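Local coordinates for protein probable ribose-5-phosphate isomerase B (Mycoplasma genitalium, PDB 6MU0) that probably interconverts ribulose 5-phosphate and ribose 5-phosphate in the non-oxidative stage of the pentose phosphate pathway, at residues T23-I28 with V39-P44. Sequence-based numbering, arbitrary orientation.
Sequences TLKKII and VVDLGP
Lys25 reaches from helix 22-34 to strand 38-41 and the chain just beyond it, where its ammonium meets the carboxylate of Asp41 and the carbonyl of Pro44. It is a compact example of one buried lysine tying a helix to the loop that follows the next strand, here in the beta-alpha-beta unit formed by strand 12-16, helix 22-34 and strand 38-41, part of the Rossmann-like parallel sheet of the LacAB/RpiB family. The lysine chain leaves the helix extended, then bends twice, at chi3 (64°) and chi4 (68°), which swings NZ round to the loop. It crosses the Asp41 side chain at roughly a right angle. NZ lies 2.9 Å from Asp41 OD1, on the syn side and near the carboxylate plane; a weaker bond to OD2 accompanies this salt bridge. The third bond, Lys25 NZ to Pro44 O at 2.9 Å, comes in tilted 28° from the carbonyl plane. Asp41 OD1 works twice, because Gly43 N donates to its anti side at 2.9 Å, well out of the carboxylate plane, in an Asx turn just ahead of the cis peptide that joins Gly43 to Pro44.

The lysine's far end is tightly packed: Lys25 CE lies 3.3 Å from Gly43 O, with the Pro44 ring in looser contact at CD, while Ser17 and Ile15 also touch this side chain. The solvent side is that of Asp41, which is partly exposed although its OD1 is held by two donors. Pairing a buried ammonium with a carboxylate and a carbonyl probably favours its charged form, and sharing OD1 between Lys25 and Gly43 N probably links the helix to the shape of the turn.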
# COMPACT_ATOMS: atom_id res chain seq x y z
N THR A 23 8.71 5.50 12.32
CA THR A 23 9.36 4.33 12.89
C THR A 23 8.90 3.06 12.17
O THR A 23 9.72 2.22 11.78
CB THR A 23 9.08 4.25 14.39
OG1 THR A 23 9.68 5.38 15.04
CG2 THR A 23 9.65 2.96 14.98
N LEU A 24 7.59 2.91 11.99
CA LEU A 24 7.07 1.75 11.29
C LEU A 24 7.58 1.69 9.86
O LEU A 24 7.92 0.62 9.35
CB LEU A 24 5.54 1.78 11.32
CG LEU A 24 4.88 0.63 10.57
CD1 LEU A 24 5.22 -0.72 11.19
CD2 LEU A 24 3.38 0.83 10.48
N LYS A 25 7.64 2.84 9.18
CA LYS A 25 8.13 2.86 7.81
C LYS A 25 9.54 2.30 7.71
O LYS A 25 9.83 1.50 6.81
CB LYS A 25 8.05 4.28 7.24
CG LYS A 25 8.65 4.40 5.85
CD LYS A 25 8.08 5.59 5.09
CE LYS A 25 8.41 6.93 5.73
NZ LYS A 25 9.86 7.25 5.66
N LYS A 26 10.44 2.71 8.61
CA LYS A 26 11.80 2.17 8.56
C LYS A 26 11.81 0.68 8.87
O LYS A 26 12.54 -0.09 8.22
CB LYS A 26 12.75 2.91 9.51
CG LYS A 26 14.16 2.30 9.47
CD LYS A 26 15.19 3.02 10.32
CE LYS A 26 16.55 2.32 10.22
NZ LYS A 26 17.60 3.01 11.02
N ILE A 27 11.04 0.24 9.87
CA ILE A 27 10.96 -1.18 10.18
C ILE A 27 10.54 -1.98 8.95
O ILE A 27 11.16 -2.99 8.60
CB ILE A 27 10.01 -1.42 11.36
CG1 ILE A 27 10.59 -0.84 12.65
CG2 ILE A 27 9.71 -2.91 11.52
CD1 ILE A 27 9.61 -0.82 13.82
N ILE A 28 9.46 -1.56 8.29
CA ILE A 28 8.97 -2.29 7.12
C ILE A 28 9.99 -2.24 5.99
O ILE A 28 10.29 -3.27 5.35
CB ILE A 28 7.61 -1.75 6.67
CG1 ILE A 28 6.54 -2.02 7.73
CG2 ILE A 28 7.24 -2.36 5.33
CD1 ILE A 28 5.23 -1.32 7.43
N VAL A 39 12.87 -1.82 -2.62
CA VAL A 39 12.07 -0.99 -1.73
C VAL A 39 12.53 0.45 -1.86
O VAL A 39 13.73 0.74 -1.76
CB VAL A 39 12.17 -1.45 -0.26
CG1 VAL A 39 11.25 -0.61 0.63
CG2 VAL A 39 11.86 -2.93 -0.15
N VAL A 40 11.56 1.35 -2.04
CA VAL A 40 11.82 2.76 -2.34
C VAL A 40 11.07 3.59 -1.31
O VAL A 40 9.85 3.76 -1.40
CB VAL A 40 11.37 3.11 -3.77
CG1 VAL A 40 11.85 4.49 -4.15
CG2 VAL A 40 11.83 2.05 -4.76
N ASP A 41 11.79 4.13 -0.32
CA ASP A 41 11.22 4.98 0.71
C ASP A 41 11.12 6.40 0.16
O ASP A 41 12.14 7.06 -0.05
CB ASP A 41 12.12 4.90 1.94
CG ASP A 41 11.64 5.74 3.12
OD1 ASP A 41 10.69 6.55 2.99
OD2 ASP A 41 12.25 5.59 4.19
N LEU A 42 9.89 6.86 -0.08
CA LEU A 42 9.65 8.17 -0.66
C LEU A 42 9.48 9.26 0.39
O LEU A 42 9.17 10.40 0.03
CB LEU A 42 8.43 8.13 -1.59
CG LEU A 42 8.57 7.19 -2.79
CD1 LEU A 42 7.31 7.21 -3.63
CD2 LEU A 42 9.78 7.58 -3.63
N GLY A 43 9.68 8.94 1.66
CA GLY A 43 9.64 9.93 2.70
C GLY A 43 8.37 9.86 3.53
O GLY A 43 7.49 9.03 3.29
N PRO A 44 8.25 10.75 4.52
CA PRO A 44 9.24 11.76 4.91
C PRO A 44 10.47 11.15 5.57
O PRO A 44 10.43 10.02 6.08
CB PRO A 44 8.48 12.66 5.89
CG PRO A 44 7.36 11.87 6.37
CD PRO A 44 7.05 10.79 5.38